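Local coordinates for ADP-dependent (S)-NAD(P)H-hydrate dehydratase (PDB 2R3B), which probably catalyses the ADP-dependent dehydration of the S-form of NAD(P)HX, repairing hydrated NADH and NADPH, on a ribokinase-like fold, at residues T233-F244 with I255-S263. Residues are numbered along the deposited sequence; the frame is centred on the assembly and turned at random.
Sequences TGDTLAGIIAGF and IAGAVYLHS. With EDO (1,2-ethanediol), chain L.
H262 reaches from helix 252-269 into a hole on helix 233-247 formed by T233, T236, L237 and I240, a knob-into-hole fit. Its CB rests against L237 CD1 and I240 CD1, and CG and ND1 both lie beside L237 CB and CD1. With CG anti to the backbone N (chi1 174°), the imidazole extends toward the first turn of the other helix and lays one face under L237: L237 CB stands 3.7 Å from the centroid of the H262 ring, almost on the ring normal, a CH-pi contact. The CD2 edge of the ring faces I240 CD1 and T236 CG2, and CE1 lies 3.4 Å from T233 CG2. At the tip, NE2 gives a weak hydrogen bond to T233 O (3.1 Å, 129° at the hydrogen), a carbonyl that already accepts L237 N. Histidine suits the place because it offers both a flat face for aliphatic carbon and a polar tip for a helix carbonyl.

The axes of the two segments run roughly antiparallel (140°), 8.6 Å apart at their closest. Farther along, A258 permits closeness: its small CB sits 3.7 Å from I241 CG1 and 3.8 Å from I240 CG2. F244 closes this end, one ring face over A258 and its CZ 3.6 Å from L261 CD2; F248 meets the same ring edge-to-face.

The pair joins two successive helices of the ribokinase-like fold. G234 and D235, predicted to bind AMP and (6S)-NADPHX respectively, lie in the first turn of helix 233-247; D235 OD2 accepts a hydrogen bond from an ethanediol, probably from the crystallisation liquor. Aliphatic and CH-pi contacts dominate the interface, and the imidazole adds one weak polar link to that first turn.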
ATOM      1  N   THR B 233      17.331   7.605   4.111  1.00 14.67           N
ATOM      2  CA  THR B 233      17.613   9.000   3.711  1.00 14.42           C
ATOM      3  C   THR B 233      18.609   9.056   2.573  1.00 14.49           C
ATOM      4  O   THR B 233      18.426   9.790   1.621  1.00 16.21           O
ATOM      5  CB  THR B 233      18.075   9.822   4.907  1.00 16.29           C
ATOM      6  OG1 THR B 233      16.987   9.889   5.836  1.00 20.59           O
ATOM      7  CG2 THR B 233      18.463  11.235   4.476  1.00 16.98           C
ATOM      8  N   GLY B 234      19.661   8.254   2.641  1.00 13.70           N
ATOM      9  CA  GLY B 234      20.648   8.235   1.596  1.00 16.22           C
ATOM     10  C   GLY B 234      20.180   7.601   0.306  1.00 15.40           C
ATOM     11  O   GLY B 234      20.534   8.053  -0.775  1.00 14.81           O
ATOM     12  N   ASP B 235      19.390   6.537   0.416  1.00 16.09           N
ATOM     13  CA  ASP B 235      18.759   5.903  -0.748  1.00 14.97           C
ATOM     14  C   ASP B 235      17.867   6.908  -1.476  1.00 13.90           C
ATOM     15  O   ASP B 235      17.811   6.945  -2.704  1.00 13.53           O
ATOM     16  CB  ASP B 235      17.887   4.734  -0.300  1.00 15.06           C
ATOM     17  CG  ASP B 235      18.675   3.710   0.530  1.00 22.85           C
ATOM     18  OD1 ASP B 235      19.862   3.467   0.207  1.00 19.46           O
ATOM     19  OD2 ASP B 235      18.110   3.185   1.517  1.00 21.26           O
ATOM     20  N   THR B 236      17.128   7.684  -0.704  1.00 12.80           N
ATOM     21  CA  THR B 236      16.276   8.740  -1.252  1.00 12.19           C
ATOM     22  C   THR B 236      17.062   9.794  -2.020  1.00 13.10           C
ATOM     23  O   THR B 236      16.713  10.140  -3.181  1.00 12.03           O
ATOM     24  CB  THR B 236      15.390   9.333  -0.149  1.00 15.77           C
ATOM     25  OG1 THR B 236      14.574   8.266   0.373  1.00 17.39           O
ATOM     26  CG2 THR B 236      14.477  10.434  -0.700  1.00 14.27           C
ATOM     27  N   LEU B 237      18.123  10.304  -1.399  1.00 12.20           N
ATOM     28  CA  LEU B 237      18.974  11.284  -2.065  1.00 11.93           C
ATOM     29  C   LEU B 237      19.515  10.756  -3.388  1.00 12.26           C
ATOM     30  O   LEU B 237      19.526  11.476  -4.385  1.00 13.35           O
ATOM     31  CB  LEU B 237      20.150  11.658  -1.175  1.00 12.54           C
ATOM     32  CG  LEU B 237      21.188  12.561  -1.822  1.00 16.78           C
ATOM     33  CD1 LEU B 237      20.592  13.914  -2.342  1.00 14.71           C
ATOM     34  CD2 LEU B 237      22.346  12.771  -0.853  1.00 18.66           C
ATOM     35  N   ALA B 238      19.988   9.512  -3.386  1.00 14.96           N
ATOM     36  CA  ALA B 238      20.586   8.914  -4.582  1.00 14.19           C
ATOM     37  C   ALA B 238      19.573   8.896  -5.703  1.00 12.93           C
ATOM     38  O   ALA B 238      19.909   9.194  -6.857  1.00 14.52           O
ATOM     39  CB  ALA B 238      21.110   7.498  -4.283  1.00 14.24           C
ATOM     40  N   GLY B 239      18.316   8.574  -5.385  1.00 14.10           N
ATOM     41  CA  GLY B 239      17.264   8.586  -6.371  1.00 13.31           C
ATOM     42  C   GLY B 239      16.925   9.949  -6.945  1.00 13.45           C
ATOM     43  O   GLY B 239      16.622  10.074  -8.129  1.00 13.59           O
ATOM     44  N   ILE B 240      16.943  10.958  -6.092  1.00 13.65           N
ATOM     45  CA  ILE B 240      16.781  12.352  -6.515  1.00 12.97           C
ATOM     46  C   ILE B 240      17.913  12.780  -7.434  1.00 12.78           C
ATOM     47  O   ILE B 240      17.661  13.436  -8.470  1.00 12.93           O
ATOM     48  CB  ILE B 240      16.692  13.324  -5.325  1.00 13.51           C
ATOM     49  CG1 ILE B 240      15.494  12.995  -4.436  1.00 13.90           C
ATOM     50  CG2 ILE B 240      16.503  14.761  -5.863  1.00 12.90           C
ATOM     51  CD1 ILE B 240      15.391  13.743  -3.087  1.00 10.11           C
ATOM     52  N   ILE B 241      19.150  12.431  -7.074  1.00 12.88           N
ATOM     53  CA  ILE B 241      20.299  12.770  -7.922  1.00 13.62           C
ATOM     54  C   ILE B 241      20.098  12.145  -9.299  1.00 12.62           C
ATOM     55  O   ILE B 241      20.223  12.800 -10.349  1.00 13.50           O
ATOM     56  CB  ILE B 241      21.652  12.353  -7.292  1.00 13.47           C
ATOM     57  CG1 ILE B 241      21.933  13.209  -6.037  1.00 12.88           C
ATOM     58  CG2 ILE B 241      22.818  12.458  -8.366  1.00 11.46           C
ATOM     59  CD1 ILE B 241      23.123  12.667  -5.144  1.00 13.02           C
ATOM     60  N   ALA B 242      19.740  10.876  -9.308  1.00 13.83           N
ATOM     61  CA  ALA B 242      19.530  10.176 -10.590  1.00 12.43           C
ATOM     62  C   ALA B 242      18.438  10.830 -11.451  1.00 13.30           C
ATOM     63  O   ALA B 242      18.612  11.039 -12.647  1.00 14.96           O
ATOM     64  CB  ALA B 242      19.232   8.663 -10.308  1.00 11.71           C
ATOM     65  N   GLY B 243      17.287  11.145 -10.851  1.00 13.22           N
ATOM     66  CA  GLY B 243      16.187  11.821 -11.544  1.00 14.31           C
ATOM     67  C   GLY B 243      16.565  13.216 -12.047  1.00 12.60           C
ATOM     68  O   GLY B 243      16.137  13.629 -13.116  1.00 14.41           O
ATOM     69  N   PHE B 244      17.371  13.945 -11.267  1.00 12.76           N
ATOM     70  CA  PHE B 244      17.833  15.243 -11.703  1.00 12.06           C
ATOM     71  C   PHE B 244      18.750  15.139 -12.912  1.00 14.53           C
ATOM     72  O   PHE B 244      18.572  15.872 -13.889  1.00 15.31           O
ATOM     73  CB  PHE B 244      18.511  16.009 -10.567  1.00 12.79           C
ATOM     74  CG  PHE B 244      17.571  16.885  -9.793  1.00 12.33           C
ATOM     75  CD1 PHE B 244      16.357  16.367  -9.330  1.00 15.03           C
ATOM     76  CD2 PHE B 244      17.902  18.189  -9.479  1.00 15.46           C
ATOM     77  CE1 PHE B 244      15.460  17.177  -8.619  1.00 12.43           C
ATOM     78  CE2 PHE B 244      17.006  19.003  -8.752  1.00 13.06           C
ATOM     79  CZ  PHE B 244      15.799  18.494  -8.314  1.00 13.87           C
ATOM     80  N   ILE B 255      23.610  18.251  -9.758  1.00 14.09           N
ATOM     81  CA  ILE B 255      23.810  17.375  -8.616  1.00 14.68           C
ATOM     82  C   ILE B 255      23.656  18.186  -7.330  1.00 16.15           C
ATOM     83  O   ILE B 255      23.010  17.754  -6.401  1.00 15.08           O
ATOM     84  CB  ILE B 255      25.194  16.659  -8.686  1.00 13.47           C
ATOM     85  CG1 ILE B 255      25.323  15.813  -9.955  1.00 17.11           C
ATOM     86  CG2 ILE B 255      25.410  15.752  -7.445  1.00 16.40           C
ATOM     87  CD1 ILE B 255      26.694  15.266 -10.210  1.00 19.20           C
ATOM     88  N   ALA B 256      24.259  19.383  -7.275  1.00 15.15           N
ATOM     89  CA  ALA B 256      24.093  20.262  -6.146  1.00 14.72           C
ATOM     90  C   ALA B 256      22.630  20.625  -5.877  1.00 15.75           C
ATOM     91  O   ALA B 256      22.203  20.732  -4.729  1.00 15.39           O
ATOM     92  CB  ALA B 256      24.943  21.535  -6.350  1.00 14.65           C
ATOM     93  N   GLY B 257      21.854  20.843  -6.935  1.00 14.15           N
ATOM     94  CA  GLY B 257      20.424  21.131  -6.802  1.00 14.61           C
ATOM     95  C   GLY B 257      19.644  19.997  -6.132  1.00 14.96           C
ATOM     96  O   GLY B 257      18.772  20.238  -5.290  1.00 16.81           O
ATOM     97  N   ALA B 258      19.918  18.774  -6.561  1.00 14.12           N
ATOM     98  CA  ALA B 258      19.378  17.565  -5.943  1.00 13.00           C
ATOM     99  C   ALA B 258      19.696  17.478  -4.447  1.00 14.85           C
ATOM    100  O   ALA B 258      18.817  17.224  -3.611  1.00 14.95           O
ATOM    101  CB  ALA B 258      19.908  16.291  -6.715  1.00 12.99           C
ATOM    102  N   VAL B 259      20.969  17.655  -4.111  1.00 13.40           N
ATOM    103  CA  VAL B 259      21.417  17.598  -2.715  1.00 14.18           C
ATOM    104  C   VAL B 259      20.729  18.679  -1.893  1.00 14.36           C
ATOM    105  O   VAL B 259      20.263  18.429  -0.778  1.00 15.26           O
ATOM    106  CB  VAL B 259      22.960  17.750  -2.663  1.00 15.34           C
ATOM    107  CG1 VAL B 259      23.494  18.004  -1.204  1.00 16.06           C
ATOM    108  CG2 VAL B 259      23.617  16.539  -3.295  1.00 14.27           C
ATOM    109  N   TYR B 260      20.632  19.892  -2.440  1.00 15.18           N
ATOM    110  CA  TYR B 260      19.978  20.975  -1.732  1.00 15.34           C
ATOM    111  C   TYR B 260      18.489  20.730  -1.508  1.00 12.91           C
ATOM    112  O   TYR B 260      17.955  20.976  -0.418  1.00 12.87           O
ATOM    113  CB  TYR B 260      20.159  22.317  -2.493  1.00 14.09           C
ATOM    114  CG  TYR B 260      19.621  23.476  -1.672  1.00 11.42           C
ATOM    115  CD1 TYR B 260      20.339  23.964  -0.559  1.00 21.10           C
ATOM    116  CD2 TYR B 260      18.382  24.022  -1.934  1.00 18.38           C
ATOM    117  CE1 TYR B 260      19.826  24.994   0.225  1.00 20.92           C
ATOM    118  CE2 TYR B 260      17.870  25.056  -1.142  1.00 17.82           C
ATOM    119  CZ  TYR B 260      18.598  25.529  -0.079  1.00 19.95           C
ATOM    120  OH  TYR B 260      18.068  26.557   0.684  1.00 21.09           O
ATOM    121  N   LEU B 261      17.792  20.293  -2.548  1.00 13.90           N
ATOM    122  CA  LEU B 261      16.356  20.068  -2.440  1.00 14.86           C
ATOM    123  C   LEU B 261      16.063  18.987  -1.424  1.00 14.31           C
ATOM    124  O   LEU B 261      15.150  19.134  -0.623  1.00 14.73           O
ATOM    125  CB  LEU B 261      15.766  19.632  -3.796  1.00 14.42           C
ATOM    126  CG  LEU B 261      14.250  19.473  -3.864  1.00 12.95           C
ATOM    127  CD1 LEU B 261      13.560  20.745  -3.396  1.00 14.74           C
ATOM    128  CD2 LEU B 261      13.824  19.023  -5.298  1.00 16.18           C
ATOM    129  N   HIS B 262      16.821  17.895  -1.460  1.00 13.52           N
ATOM    130  CA  HIS B 262      16.664  16.807  -0.477  1.00 12.24           C
ATOM    131  C   HIS B 262      16.676  17.329   0.977  1.00 15.04           C
ATOM    132  O   HIS B 262      15.814  16.999   1.759  1.00 15.00           O
ATOM    133  CB  HIS B 262      17.763  15.784  -0.729  1.00 12.81           C
ATOM    134  CG  HIS B 262      17.858  14.667   0.257  1.00 13.90           C
ATOM    135  ND1 HIS B 262      18.874  14.598   1.193  1.00 16.46           N
ATOM    136  CD2 HIS B 262      17.149  13.514   0.382  1.00 17.95           C
ATOM    137  CE1 HIS B 262      18.752  13.479   1.886  1.00 19.09           C
ATOM    138  NE2 HIS B 262      17.715  12.803   1.416  1.00 16.16           N
ATOM    139  N   SER B 263      17.670  18.151   1.301  1.00 15.21           N
ATOM    140  CA  SER B 263      17.782  18.704   2.652  0.70 14.99           C
ATOM    141  C   SER B 263      16.783  19.842   2.933  1.00 14.49           C
ATOM    142  O   SER B 263      16.408  20.048   4.092  1.00 16.56           O
ATOM    143  CB  SER B 263      19.216  19.146   2.911  0.70 17.19           C
ATOM    144  OG  SER B 263      19.602  20.144   2.001  0.70 20.80           O
TER
HETATM  145  C1  EDO L 296      17.091  -0.251   4.492  1.00 40.77           C
HETATM  146  O1  EDO L 296      17.660  -1.197   3.574  1.00 31.06           O
HETATM  147  C2  EDO L 296      17.081   1.121   3.827  1.00 38.78           C
HETATM  148  O2  EDO L 296      18.423   1.548   3.499  1.00 39.53           O